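PDB 2JD4: laminin subunit ALPHA-1 from Mus musculus, which forms part of the basement membrane protein laminin-111, its LG4-5 domain pair probably helping to anchor laminin to cell surfaces. Local coordinates for residues P6-A10 with A276-D282; G20-G25 with S164-G170; L49-A55 with L100-H106; L222-F228 with V348-S354; F259-N263 with Q289-S293. The protein carries 4 engineered substitutions. All blocks are in the same frame, centred on the assembly; numbering follows the deposited sequence.

Interactions 2 and 3 lie in the first laminin G domain and hold the same sheet, strand 167-174 pairing with both 22-23 and 44-53; their centres are 10 Å apart. Interaction 2 is buried strand pairing; interaction 3, partly buried, adds aromatic faces, a water and a His-carboxylate bond. Interactions 4 and 5 are related in the second domain through neighbouring strands 222-230 and 286-293. Interaction 4 is backbone pairing with charged groups on one face and apolar ones on the other, whereas interaction 5 is a buried meeting of side chains from strands that do not pair. Interaction 1 is the surface member, a disulfide; the nearest atoms of interactions 1 and 2 are about 22 Å apart.

Interaction 1 of 5, residues P6-A10 with A276-D282; sequences PELCA and AARALCD
A long-range disulfide ties the N-terminal segment 6-10 to a loop of the second laminin G domain, the loop that leads from strand 267-272 toward strand 286-293. Cys9 SG and Cys281 SG are joined at 2.0 Å, with the C-S-S-C torsion at -86°, close to the unstrained right angle. The two half-cystines reach the bond differently: Cys9 SG stands anti to its own carbonyl carbon (chi1 -71°), whereas Cys281 SG is tucked between its backbone N and carbonyl carbon (chi1 66°). Next to the bridge, Ala10 N donates to Cys281 O at 3.1 Å, so covalent link and backbone hydrogen bond fasten the same two segments. Ala10 CB packs against Asp282 O, while the carboxylate of Asp282 is engaged by His286 and the backbone N of Lys284.

At the other end Glu7 crosses Arg278 at about a right angle. Its OE1 sits over one face of the guanidinium, offset toward the rim and 3.5 Å from Arg278 NH1; no N-H points at it, and the attraction is one of charges alone. Arg278 occupies the third position of a type I turn from Ala276 to Ala279, closed by Ala279 N donating to Ala276 O. Lys233 packs against both cysteines. Disulfides are common in extracellular proteins; this one fastens the start of the chain to the second laminin G domain.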
# COMPACT_ATOMS: atom_id res chain seq x y z
N PRO A 6 1.71 -14.26 -33.81
CA PRO A 6 1.31 -13.57 -32.57
C PRO A 6 2.11 -12.32 -32.23
O PRO A 6 3.31 -12.26 -32.47
CB PRO A 6 1.42 -14.67 -31.51
CG PRO A 6 2.38 -15.67 -32.10
CD PRO A 6 2.02 -15.68 -33.56
N GLU A 7 1.43 -11.31 -31.69
CA GLU A 7 2.11 -10.08 -31.30
C GLU A 7 2.64 -10.20 -29.88
O GLU A 7 1.88 -10.28 -28.92
CB GLU A 7 1.17 -8.88 -31.43
CG GLU A 7 1.02 -8.39 -32.86
CD GLU A 7 0.18 -7.14 -32.98
OE1 GLU A 7 0.44 -6.18 -32.22
OE2 GLU A 7 -0.73 -7.11 -33.84
N LEU A 8 3.96 -10.24 -29.77
CA LEU A 8 4.62 -10.37 -28.48
C LEU A 8 4.41 -9.13 -27.62
O LEU A 8 4.24 -8.03 -28.14
CB LEU A 8 6.12 -10.59 -28.67
CG LEU A 8 6.55 -11.88 -29.37
CD1 LEU A 8 8.08 -11.90 -29.49
CD2 LEU A 8 6.06 -13.09 -28.60
N CYS A 9 4.41 -9.33 -26.31
CA CYS A 9 4.25 -8.24 -25.36
C CYS A 9 5.63 -7.80 -24.90
O CYS A 9 6.62 -8.49 -25.16
CB CYS A 9 3.46 -8.70 -24.14
SG CYS A 9 1.69 -9.01 -24.44
N ALA A 10 5.70 -6.66 -24.22
CA ALA A 10 6.98 -6.18 -23.71
C ALA A 10 7.50 -7.21 -22.71
O ALA A 10 6.77 -8.12 -22.31
CB ALA A 10 6.79 -4.83 -23.03
N ALA A 276 -3.60 -1.52 -31.69
CA ALA A 276 -2.69 -2.65 -31.74
C ALA A 276 -3.06 -3.65 -30.65
O ALA A 276 -3.43 -3.26 -29.54
CB ALA A 276 -1.25 -2.17 -31.54
N ALA A 277 -2.96 -4.93 -30.97
CA ALA A 277 -3.30 -5.99 -30.02
C ALA A 277 -2.42 -5.98 -28.77
O ALA A 277 -2.89 -6.22 -27.67
CB ALA A 277 -3.19 -7.35 -30.71
N ARG A 278 -1.13 -5.68 -28.96
CA ARG A 278 -0.19 -5.65 -27.85
C ARG A 278 -0.03 -4.27 -27.21
O ARG A 278 0.81 -4.08 -26.33
CB ARG A 278 1.17 -6.16 -28.33
CG ARG A 278 1.67 -5.48 -29.60
CD ARG A 278 2.24 -4.10 -29.32
NE ARG A 278 2.39 -3.32 -30.55
CZ ARG A 278 3.08 -3.71 -31.62
NH1 ARG A 278 3.69 -4.89 -31.63
NH2 ARG A 278 3.15 -2.92 -32.68
N ALA A 279 -0.85 -3.31 -27.64
CA ALA A 279 -0.77 -1.95 -27.13
C ALA A 279 -0.81 -1.85 -25.60
O ALA A 279 -0.01 -1.13 -25.00
CB ALA A 279 -1.89 -1.11 -27.72
N LEU A 280 -1.73 -2.57 -24.98
CA LEU A 280 -1.88 -2.52 -23.52
C LEU A 280 -0.87 -3.34 -22.72
O LEU A 280 -0.68 -3.08 -21.53
CB LEU A 280 -3.31 -2.91 -23.13
CG LEU A 280 -4.42 -1.98 -23.63
CD1 LEU A 280 -5.77 -2.47 -23.12
CD2 LEU A 280 -4.16 -0.56 -23.15
N CYS A 281 -0.23 -4.32 -23.34
CA CYS A 281 0.75 -5.12 -22.62
C CYS A 281 2.17 -4.66 -22.94
O CYS A 281 3.10 -5.46 -23.02
CB CYS A 281 0.57 -6.62 -22.94
SG CYS A 281 0.92 -7.14 -24.65
N ASP A 282 2.32 -3.35 -23.11
CA ASP A 282 3.61 -2.75 -23.43
C ASP A 282 4.48 -2.45 -22.20
O ASP A 282 5.59 -1.93 -22.32
CB ASP A 282 3.42 -1.48 -24.27
CG ASP A 282 2.65 -0.38 -23.53
OD1 ASP A 282 2.06 -0.65 -22.45
OD2 ASP A 282 2.62 0.76 -24.04

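Interaction 2 of 5, residues G20-G25 with S164-G170; sequences GAHQFG and SIPACIG
His22 and Ile169 face each other as an antiparallel hydrogen-bonded pair: His22 N donates to Ile169 O at 3.0 Å, and Ile169 N returns a bond to His22 O at 2.8 Å. The neighbouring pair, Gln23 with Cys168, is non-hydrogen-bonded, and beyond it Phe24 N reaches Ala167 O almost straight (172°). Gln23 CG lies anti to the backbone N (chi1 179°) and the chain then bends at chi2, which lays NE2 against Cys168 CB at 3.3 Å. With an alanine here, the amide's cover over Cys168 would probably be lost and a gap opened beside the disulfide.

This pairing adds the short strand 22-23 to strand 167-174 of the laminin G beta sandwich. Ile169, on the His22 face, meets the ring of Phe24 obliquely, its CD1 lying 3.8 Å from Phe24 CE1, and both His22 and Phe24 touch Leu32 of strand 31-35. Past the strand, Gly25 N bonds to Ser164 OG at 2.8 Å; Gly25, at a positive phi, brings its CA within 3.7 Å of Pro166 CA. Ser164 OG is itself set by Gly147 O, with Ser30 O also within reach. Farther out, Cys168 is disulfide-bonded to Cys193, and strand 44-53 flanks Ala167 through Ile51 and Thr53.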
# COMPACT_ATOMS: atom_id res chain seq x y z
N GLY A 20 20.12 -7.15 3.16
CA GLY A 20 20.04 -6.47 4.44
C GLY A 20 19.06 -5.31 4.49
O GLY A 20 19.33 -4.28 5.11
N ALA A 21 17.92 -5.47 3.83
CA ALA A 21 16.90 -4.44 3.84
C ALA A 21 15.55 -5.13 3.96
O ALA A 21 15.41 -6.29 3.54
CB ALA A 21 16.96 -3.61 2.57
N HIS A 22 14.57 -4.44 4.52
CA HIS A 22 13.24 -5.03 4.67
C HIS A 22 12.13 -4.13 4.13
O HIS A 22 12.17 -2.91 4.29
CB HIS A 22 12.98 -5.33 6.15
CG HIS A 22 13.97 -6.29 6.75
ND1 HIS A 22 13.79 -7.66 6.73
CD2 HIS A 22 15.15 -6.08 7.38
CE1 HIS A 22 14.82 -8.25 7.32
NE2 HIS A 22 15.66 -7.31 7.72
N GLN A 23 11.14 -4.74 3.48
CA GLN A 23 10.01 -4.00 2.94
C GLN A 23 8.84 -4.17 3.90
O GLN A 23 8.48 -5.29 4.26
CB GLN A 23 9.60 -4.55 1.57
CG GLN A 23 8.39 -3.82 0.95
CD GLN A 23 8.76 -2.49 0.32
OE1 GLN A 23 7.89 -1.69 -0.03
NE2 GLN A 23 10.06 -2.24 0.16
N PHE A 24 8.25 -3.05 4.32
CA PHE A 24 7.11 -3.09 5.22
C PHE A 24 5.86 -2.60 4.49
O PHE A 24 5.90 -2.29 3.30
CB PHE A 24 7.38 -2.23 6.46
CG PHE A 24 8.56 -2.68 7.27
CD1 PHE A 24 9.84 -2.22 6.96
CD2 PHE A 24 8.41 -3.59 8.31
CE1 PHE A 24 10.96 -2.66 7.68
CE2 PHE A 24 9.51 -4.04 9.04
CZ PHE A 24 10.79 -3.57 8.72
N GLY A 25 4.73 -2.53 5.20
CA GLY A 25 3.51 -2.07 4.57
C GLY A 25 2.77 -3.09 3.71
O GLY A 25 1.77 -2.74 3.09
N SER A 164 1.26 0.04 9.32
CA SER A 164 2.61 -0.16 8.81
C SER A 164 2.97 0.73 7.61
O SER A 164 2.18 0.87 6.68
CB SER A 164 2.79 -1.63 8.43
OG SER A 164 4.07 -1.85 7.87
N ILE A 165 4.17 1.31 7.65
CA ILE A 165 4.64 2.18 6.57
C ILE A 165 5.02 1.36 5.32
O ILE A 165 5.76 0.39 5.42
CB ILE A 165 5.90 2.99 7.03
CG1 ILE A 165 6.40 3.91 5.90
CG2 ILE A 165 7.02 2.06 7.43
CD1 ILE A 165 5.60 5.17 5.73
N PRO A 166 4.48 1.72 4.14
CA PRO A 166 4.81 0.99 2.91
C PRO A 166 6.15 1.51 2.43
O PRO A 166 6.21 2.44 1.63
CB PRO A 166 3.68 1.39 1.95
CG PRO A 166 2.57 1.86 2.86
CD PRO A 166 3.33 2.62 3.91
N ALA A 167 7.24 0.93 2.94
CA ALA A 167 8.57 1.37 2.55
C ALA A 167 9.63 0.33 2.85
O ALA A 167 9.39 -0.62 3.60
CB ALA A 167 8.92 2.67 3.31
N CYS A 168 10.80 0.53 2.25
CA CYS A 168 11.95 -0.34 2.46
C CYS A 168 12.83 0.37 3.47
O CYS A 168 13.08 1.57 3.35
CB CYS A 168 12.72 -0.52 1.16
SG CYS A 168 14.16 -1.63 1.35
N ILE A 169 13.30 -0.37 4.47
CA ILE A 169 14.16 0.22 5.48
C ILE A 169 15.47 -0.57 5.56
O ILE A 169 15.46 -1.79 5.62
CB ILE A 169 13.49 0.22 6.87
CG1 ILE A 169 12.19 1.03 6.82
CG2 ILE A 169 14.42 0.84 7.90
CD1 ILE A 169 11.43 1.06 8.14
N GLY A 170 16.58 0.15 5.54
CA GLY A 170 17.87 -0.50 5.61
C GLY A 170 18.30 -0.68 7.05
O GLY A 170 17.48 -1.04 7.91

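Interaction 3 of 5, residues L49-A55 with L100-H106; sequences LSIRTFA and LSDGKWH
Backbone bonds join Ile51 to His106, Ile51 N to His106 O at 2.8 Å and His106 N to Ile51 O at 2.9 Å, tying strand 44-53 to the loop leading into strand 106-113 in a sheet of the first laminin G domain. Gly103 N donates to Thr53 O. A water links Thr53 N with Leu100 O and Lys104 O.

Two CH-pi contacts follow. Arg52 CB sits over the centre of Trp105's six-membered ring, 3.7 Å from its centroid, and Gly103 CA lies over one face of Phe54. The Arg52 guanidinium is turned 48° from the indole, NE lying 3.7 Å from Trp105 NE1. A serine at Arg52 would lack the chain beyond CB, NE included, and would probably leave Tyr194 O without its guanidinium donor.

Asp102 OD1 takes Lys104 N, an Asx turn, and His106 NE2 at 2.8 Å, from opposite faces of the carboxylate. Asp122 holds His106 ND1, so the imidazole is gripped at both nitrogens, which fixes its rotation and would probably favour its protonated form.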
# COMPACT_ATOMS: atom_id res chain seq x y z
N LEU A 49 18.52 5.93 10.48
CA LEU A 49 18.10 4.86 9.58
C LEU A 49 18.01 5.39 8.15
O LEU A 49 18.08 6.59 7.94
CB LEU A 49 16.74 4.30 10.03
CG LEU A 49 15.55 5.26 10.15
CD1 LEU A 49 14.89 5.44 8.78
CD2 LEU A 49 14.55 4.71 11.14
N SER A 50 17.87 4.49 7.19
CA SER A 50 17.75 4.89 5.79
C SER A 50 16.38 4.39 5.32
O SER A 50 15.98 3.28 5.67
CB SER A 50 18.87 4.28 4.93
OG SER A 50 18.82 2.86 4.97
N ILE A 51 15.68 5.20 4.54
CA ILE A 51 14.35 4.82 4.09
C ILE A 51 14.09 5.19 2.64
O ILE A 51 14.66 6.15 2.12
CB ILE A 51 13.29 5.46 5.01
CG1 ILE A 51 11.90 4.91 4.70
CG2 ILE A 51 13.33 6.97 4.85
CD1 ILE A 51 10.87 5.24 5.77
N ARG A 52 13.25 4.40 1.98
CA ARG A 52 12.89 4.61 0.58
C ARG A 52 11.39 4.31 0.48
O ARG A 52 10.96 3.20 0.82
CB ARG A 52 13.67 3.66 -0.32
CG ARG A 52 13.31 3.77 -1.77
CD ARG A 52 12.99 2.39 -2.31
NE ARG A 52 14.12 1.82 -3.01
CZ ARG A 52 14.18 0.56 -3.42
NH1 ARG A 52 13.18 -0.27 -3.18
NH2 ARG A 52 15.25 0.14 -4.07
N THR A 53 10.61 5.26 -0.03
CA THR A 53 9.16 5.07 -0.10
C THR A 53 8.42 5.98 -1.09
O THR A 53 8.92 7.02 -1.51
CB THR A 53 8.56 5.29 1.30
OG1 THR A 53 7.14 5.08 1.26
CG2 THR A 53 8.85 6.72 1.77
N PHE A 54 7.20 5.57 -1.45
CA PHE A 54 6.34 6.35 -2.34
C PHE A 54 5.06 6.68 -1.55
O PHE A 54 4.20 7.42 -2.02
CB PHE A 54 5.91 5.54 -3.58
CG PHE A 54 7.02 5.28 -4.57
CD1 PHE A 54 7.65 4.04 -4.62
CD2 PHE A 54 7.41 6.27 -5.47
CE1 PHE A 54 8.64 3.78 -5.57
CE2 PHE A 54 8.39 6.02 -6.42
CZ PHE A 54 9.01 4.78 -6.47
N ALA A 55 4.97 6.13 -0.34
CA ALA A 55 3.79 6.30 0.51
C ALA A 55 3.57 7.68 1.11
O ALA A 55 4.48 8.49 1.22
CB ALA A 55 3.80 5.25 1.62
N LEU A 100 9.57 13.15 1.57
CA LEU A 100 10.27 11.87 1.41
C LEU A 100 9.73 10.87 0.40
O LEU A 100 10.44 9.95 0.00
CB LEU A 100 10.37 11.15 2.76
CG LEU A 100 11.45 11.61 3.74
CD1 LEU A 100 11.16 13.03 4.25
CD2 LEU A 100 11.48 10.63 4.89
N SER A 101 8.49 11.04 -0.02
CA SER A 101 7.85 10.11 -0.95
C SER A 101 8.27 10.15 -2.43
O SER A 101 7.42 10.06 -3.31
CB SER A 101 6.33 10.29 -0.86
OG SER A 101 5.98 11.66 -1.06
N ASP A 102 9.57 10.24 -2.70
CA ASP A 102 10.06 10.28 -4.08
C ASP A 102 10.67 8.98 -4.58
O ASP A 102 11.18 8.91 -5.70
CB ASP A 102 11.08 11.41 -4.27
CG ASP A 102 12.25 11.32 -3.30
OD1 ASP A 102 12.47 10.23 -2.72
OD2 ASP A 102 12.95 12.33 -3.13
N GLY A 103 10.63 7.94 -3.75
CA GLY A 103 11.17 6.65 -4.17
C GLY A 103 12.69 6.55 -4.17
O GLY A 103 13.25 5.59 -4.68
N LYS A 104 13.36 7.56 -3.62
CA LYS A 104 14.81 7.54 -3.55
C LYS A 104 15.23 7.36 -2.10
O LYS A 104 14.49 7.72 -1.18
CB LYS A 104 15.39 8.84 -4.12
CG LYS A 104 15.15 9.02 -5.61
CD LYS A 104 15.67 10.37 -6.09
CE LYS A 104 15.58 10.50 -7.60
NZ LYS A 104 14.18 10.43 -8.10
N TRP A 105 16.41 6.78 -1.89
CA TRP A 105 16.90 6.56 -0.53
C TRP A 105 17.23 7.85 0.22
O TRP A 105 17.84 8.76 -0.33
CB TRP A 105 18.16 5.67 -0.55
CG TRP A 105 17.87 4.23 -0.85
CD1 TRP A 105 18.02 3.59 -2.05
CD2 TRP A 105 17.38 3.26 0.07
NE1 TRP A 105 17.64 2.27 -1.93
CE2 TRP A 105 17.25 2.04 -0.64
CE3 TRP A 105 17.03 3.29 1.43
CZ2 TRP A 105 16.78 0.87 -0.03
CZ3 TRP A 105 16.57 2.13 2.03
CH2 TRP A 105 16.45 0.93 1.30
N HIS A 106 16.81 7.91 1.48
CA HIS A 106 17.06 9.06 2.33
C HIS A 106 17.61 8.59 3.67
O HIS A 106 17.31 7.48 4.12
CB HIS A 106 15.76 9.83 2.59
CG HIS A 106 15.11 10.37 1.36
ND1 HIS A 106 15.65 11.40 0.62
CD2 HIS A 106 13.95 10.02 0.74
CE1 HIS A 106 14.85 11.66 -0.41
NE2 HIS A 106 13.82 10.84 -0.36
O HOH W 1 11.86 7.63 -0.70

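Interaction 4 of 5, residues L222-F228 with V348-S354; sequences LQITLEF and VRNLRLS. Engineered in segment 222-228: Gln223 (natural residue Asn).
Glu227 reaches across to strand 348-353 with CG anti to its carbonyl carbon (chi1 -65°) and the chain extended beyond, while Arg349 bends at chi2 and chi3 to bring its guanidinium alongside. The two form a salt bridge: Glu227 OE1 lies in the guanidinium plane at its edge, 3.6 Å from Arg349 NH1, with the two flat groups turned 71° apart. The other oxygen, OE2, receives Asn350 ND2 at 2.7 Å from above the carboxylate plane, so both oxygens have a partner. Arg349 is shared with Glu382, which forms a salt bridge to NH2, and with Trp285 through a cation-pi contact.

Strands 222-230 and 347-353 are antiparallel neighbours in the second laminin G domain. Thr225 pairs with Arg352 and Glu227 with Arg349, and the one-residue shift between these pairs is a beta bulge that sets Asn350, with positive phi, beside Glu227. Toward the end of the pairing, Ser354 N donates to Gln223 O at 2.6 Å. The engineered Gln223 also bonds through NE2 to Thr225 OG1, which lies in its amide plane. Ile224, Leu353, Phe228 and Val348 lie on the other face; Leu226 CD2 also meets Leu351 CD1 at 3.6 Å, and Leu222 CD1 packs on Leu353 CB.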
# COMPACT_ATOMS: atom_id res chain seq x y z
N LEU A 222 -21.49 4.56 -9.36
CA LEU A 222 -20.17 4.23 -8.84
C LEU A 222 -19.11 4.48 -9.92
O LEU A 222 -19.25 4.02 -11.06
CB LEU A 222 -20.11 2.77 -8.41
CG LEU A 222 -18.74 2.24 -7.98
CD1 LEU A 222 -18.29 2.95 -6.70
CD2 LEU A 222 -18.81 0.75 -7.76
N GLN A 223 -18.06 5.20 -9.56
CA GLN A 223 -16.98 5.50 -10.50
C GLN A 223 -15.71 4.79 -10.04
O GLN A 223 -15.27 4.96 -8.91
CB GLN A 223 -16.72 7.01 -10.55
CG GLN A 223 -15.79 7.43 -11.68
CD GLN A 223 -15.24 8.83 -11.49
OE1 GLN A 223 -16.00 9.79 -11.30
NE2 GLN A 223 -13.92 8.96 -11.56
N ILE A 224 -15.13 3.98 -10.93
CA ILE A 224 -13.89 3.27 -10.61
C ILE A 224 -12.75 3.80 -11.47
O ILE A 224 -12.88 3.87 -12.70
CB ILE A 224 -14.04 1.74 -10.87
CG1 ILE A 224 -15.08 1.15 -9.92
CG2 ILE A 224 -12.69 1.05 -10.70
CD1 ILE A 224 -15.34 -0.33 -10.12
N THR A 225 -11.65 4.17 -10.83
CA THR A 225 -10.48 4.69 -11.54
C THR A 225 -9.23 3.98 -11.03
O THR A 225 -9.11 3.66 -9.85
CB THR A 225 -10.30 6.21 -11.31
OG1 THR A 225 -11.46 6.91 -11.79
CG2 THR A 225 -9.08 6.71 -12.06
N LEU A 226 -8.28 3.73 -11.93
CA LEU A 226 -7.05 3.07 -11.56
C LEU A 226 -6.05 3.15 -12.70
O LEU A 226 -6.40 3.53 -13.81
CB LEU A 226 -7.32 1.59 -11.24
CG LEU A 226 -7.85 0.66 -12.34
CD1 LEU A 226 -6.73 0.26 -13.31
CD2 LEU A 226 -8.42 -0.58 -11.70
N GLU A 227 -4.80 2.82 -12.40
CA GLU A 227 -3.74 2.80 -13.40
C GLU A 227 -3.15 1.40 -13.33
O GLU A 227 -3.03 0.82 -12.25
CB GLU A 227 -2.64 3.81 -13.06
CG GLU A 227 -3.09 5.26 -13.10
CD GLU A 227 -1.97 6.20 -12.71
OE1 GLU A 227 -0.89 6.12 -13.33
OE2 GLU A 227 -2.17 7.02 -11.79
N PHE A 228 -2.79 0.85 -14.49
CA PHE A 228 -2.22 -0.49 -14.51
C PHE A 228 -1.11 -0.61 -15.54
O PHE A 228 -1.07 0.14 -16.51
CB PHE A 228 -3.33 -1.52 -14.81
CG PHE A 228 -3.80 -1.51 -16.24
CD1 PHE A 228 -3.10 -2.22 -17.23
CD2 PHE A 228 -4.93 -0.80 -16.62
CE1 PHE A 228 -3.54 -2.22 -18.56
CE2 PHE A 228 -5.38 -0.79 -17.95
CZ PHE A 228 -4.68 -1.50 -18.92
N VAL A 348 -0.72 -2.36 -10.20
CA VAL A 348 -1.88 -1.47 -10.19
C VAL A 348 -1.59 -0.36 -9.18
O VAL A 348 -1.02 -0.61 -8.12
CB VAL A 348 -3.15 -2.23 -9.76
CG1 VAL A 348 -4.31 -1.25 -9.54
CG2 VAL A 348 -3.51 -3.26 -10.82
N ARG A 349 -1.98 0.87 -9.51
CA ARG A 349 -1.73 2.01 -8.63
C ARG A 349 -2.93 2.96 -8.65
O ARG A 349 -3.73 2.95 -9.60
CB ARG A 349 -0.48 2.76 -9.09
CG ARG A 349 -0.77 4.05 -9.87
CD ARG A 349 0.25 4.36 -10.97
NE ARG A 349 1.64 4.27 -10.55
CZ ARG A 349 2.67 4.70 -11.28
NH1 ARG A 349 2.47 5.26 -12.46
NH2 ARG A 349 3.91 4.54 -10.83
N ASN A 350 -3.06 3.77 -7.61
CA ASN A 350 -4.14 4.74 -7.49
C ASN A 350 -5.54 4.18 -7.73
O ASN A 350 -6.31 4.73 -8.53
CB ASN A 350 -3.89 5.92 -8.45
CG ASN A 350 -2.63 6.69 -8.09
OD1 ASN A 350 -2.41 7.03 -6.93
ND2 ASN A 350 -1.81 6.99 -9.10
N LEU A 351 -5.86 3.10 -7.05
CA LEU A 351 -7.18 2.47 -7.17
C LEU A 351 -8.17 3.24 -6.31
O LEU A 351 -8.01 3.31 -5.09
CB LEU A 351 -7.11 1.02 -6.69
CG LEU A 351 -8.41 0.21 -6.74
CD1 LEU A 351 -8.88 0.08 -8.18
CD2 LEU A 351 -8.16 -1.16 -6.14
N ARG A 352 -9.20 3.80 -6.93
CA ARG A 352 -10.19 4.58 -6.18
C ARG A 352 -11.63 4.40 -6.65
O ARG A 352 -11.89 4.11 -7.81
CB ARG A 352 -9.82 6.06 -6.27
CG ARG A 352 -9.75 6.58 -7.70
CD ARG A 352 -8.63 7.59 -7.93
NE ARG A 352 -8.89 8.90 -7.32
CZ ARG A 352 -8.74 9.18 -6.03
NH1 ARG A 352 -8.32 8.25 -5.19
NH2 ARG A 352 -9.00 10.40 -5.59
N LEU A 353 -12.56 4.57 -5.72
CA LEU A 353 -13.98 4.44 -6.02
C LEU A 353 -14.73 5.73 -5.67
O LEU A 353 -14.61 6.24 -4.56
CB LEU A 353 -14.59 3.26 -5.25
CG LEU A 353 -14.34 1.86 -5.81
CD1 LEU A 353 -12.85 1.58 -5.87
CD2 LEU A 353 -15.03 0.84 -4.92
N SER A 354 -15.48 6.24 -6.64
CA SER A 354 -16.24 7.47 -6.47
C SER A 354 -17.71 7.25 -6.83
O SER A 354 -18.53 6.94 -5.96
CB SER A 354 -15.67 8.57 -7.36
OG SER A 354 -14.30 8.82 -7.07

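Interaction 5 of 5, residues F259-N263 with Q289-S293; sequences FHVNN and QAHKS
Lys292 NZ has more oxygens in reach than protons to give: it donates to a water at 2.6 Å and weakly to Asn263 OD1 at 3.3 Å, and shares its bonds with the carbonyls of Thr316, Leu220 and Arg219. The same water donates to Ser293 O and weakly accepts from Asn263 ND2, so it bridges the two segments. Asn263 and Lys292 approach from opposite directions. The lysine runs extended from a CG anti to its backbone N (chi1 177°) and bends only at chi4, which brings NZ to this cluster. On the way, Lys292 CE lies 3.9 Å from Val261 CG1.

Along the strands from this cluster, Ala290 CB sits over the centre of the Phe259 ring, 3.7 Å from the centroid and 8° off the normal, a CH-pi contact. His291 O meets the ring at its edge, in plane, 3.9 Å from CE2. Phe259 and Val261 also touch Ile297. The two strands do not pair: their axes pass 9.1 Å apart, as in the facing layers of the laminin G sandwich. The side chain of Asn263 lies about 6 Å from a bound magnesium ion. The positive charge of Lys292 sits among carbonyl oxygens and a water, whose dipoles probably help to balance it.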
# COMPACT_ATOMS: atom_id res chain seq x y z
N PHE A 259 -15.82 -4.07 -19.39
CA PHE A 259 -16.51 -3.58 -18.20
C PHE A 259 -17.93 -4.15 -18.27
O PHE A 259 -18.74 -3.69 -19.07
CB PHE A 259 -16.52 -2.05 -18.22
CG PHE A 259 -17.28 -1.41 -17.08
CD1 PHE A 259 -17.29 -1.98 -15.81
CD2 PHE A 259 -17.93 -0.20 -17.27
CE1 PHE A 259 -17.93 -1.35 -14.75
CE2 PHE A 259 -18.58 0.45 -16.21
CZ PHE A 259 -18.58 -0.13 -14.95
N HIS A 260 -18.21 -5.16 -17.45
CA HIS A 260 -19.52 -5.81 -17.42
C HIS A 260 -20.35 -5.32 -16.24
O HIS A 260 -19.82 -5.06 -15.16
CB HIS A 260 -19.39 -7.32 -17.28
CG HIS A 260 -18.47 -7.96 -18.27
ND1 HIS A 260 -18.75 -8.03 -19.61
CD2 HIS A 260 -17.27 -8.57 -18.10
CE1 HIS A 260 -17.77 -8.66 -20.23
NE2 HIS A 260 -16.86 -9.00 -19.33
N VAL A 261 -21.65 -5.23 -16.45
CA VAL A 261 -22.55 -4.80 -15.39
C VAL A 261 -23.87 -5.56 -15.53
O VAL A 261 -24.35 -5.77 -16.64
CB VAL A 261 -22.83 -3.28 -15.48
CG1 VAL A 261 -23.99 -2.91 -14.58
CG2 VAL A 261 -21.58 -2.51 -15.06
N ASN A 262 -24.44 -5.98 -14.41
CA ASN A 262 -25.72 -6.69 -14.43
C ASN A 262 -26.59 -6.20 -13.29
O ASN A 262 -26.28 -6.43 -12.12
CB ASN A 262 -25.52 -8.20 -14.31
CG ASN A 262 -26.79 -8.98 -14.63
OD1 ASN A 262 -27.87 -8.63 -14.15
ND2 ASN A 262 -26.66 -10.03 -15.43
N ASN A 263 -27.67 -5.51 -13.63
CA ASN A 263 -28.60 -4.97 -12.65
C ASN A 263 -29.79 -5.89 -12.41
O ASN A 263 -30.82 -5.47 -11.86
CB ASN A 263 -29.08 -3.59 -13.12
CG ASN A 263 -27.94 -2.62 -13.35
OD1 ASN A 263 -27.11 -2.40 -12.46
ND2 ASN A 263 -27.88 -2.04 -14.54
N GLN A 289 -10.87 4.35 -16.50
CA GLN A 289 -12.03 4.92 -15.84
C GLN A 289 -13.26 4.11 -16.25
O GLN A 289 -13.47 3.85 -17.43
CB GLN A 289 -12.23 6.38 -16.28
CG GLN A 289 -11.05 7.29 -16.00
CD GLN A 289 -11.20 8.65 -16.67
OE1 GLN A 289 -12.18 9.37 -16.43
NE2 GLN A 289 -10.24 9.00 -17.51
N ALA A 290 -14.06 3.71 -15.27
CA ALA A 290 -15.27 2.95 -15.55
C ALA A 290 -16.37 3.55 -14.69
O ALA A 290 -16.35 3.42 -13.46
CB ALA A 290 -15.06 1.48 -15.19
N HIS A 291 -17.33 4.22 -15.33
CA HIS A 291 -18.41 4.86 -14.59
C HIS A 291 -19.76 4.20 -14.79
O HIS A 291 -20.20 3.98 -15.92
CB HIS A 291 -18.50 6.34 -15.00
CG HIS A 291 -19.38 7.16 -14.12
ND1 HIS A 291 -19.74 8.46 -14.43
CD2 HIS A 291 -19.96 6.89 -12.92
CE1 HIS A 291 -20.49 8.95 -13.46
NE2 HIS A 291 -20.64 8.02 -12.53
N LYS A 292 -20.42 3.88 -13.68
CA LYS A 292 -21.75 3.28 -13.73
C LYS A 292 -22.75 4.29 -13.18
O LYS A 292 -22.60 4.76 -12.05
CB LYS A 292 -21.81 2.01 -12.87
CG LYS A 292 -23.20 1.38 -12.83
CD LYS A 292 -23.34 0.41 -11.66
CE LYS A 292 -24.65 -0.36 -11.72
NZ LYS A 292 -25.84 0.53 -11.63
N SER A 293 -23.76 4.61 -13.98
CA SER A 293 -24.81 5.54 -13.57
C SER A 293 -26.16 4.90 -13.89
O SER A 293 -26.20 3.82 -14.49
CB SER A 293 -24.66 6.87 -14.31
OG SER A 293 -24.82 6.68 -15.71
O HOH W 2 -26.59 1.14 -14.07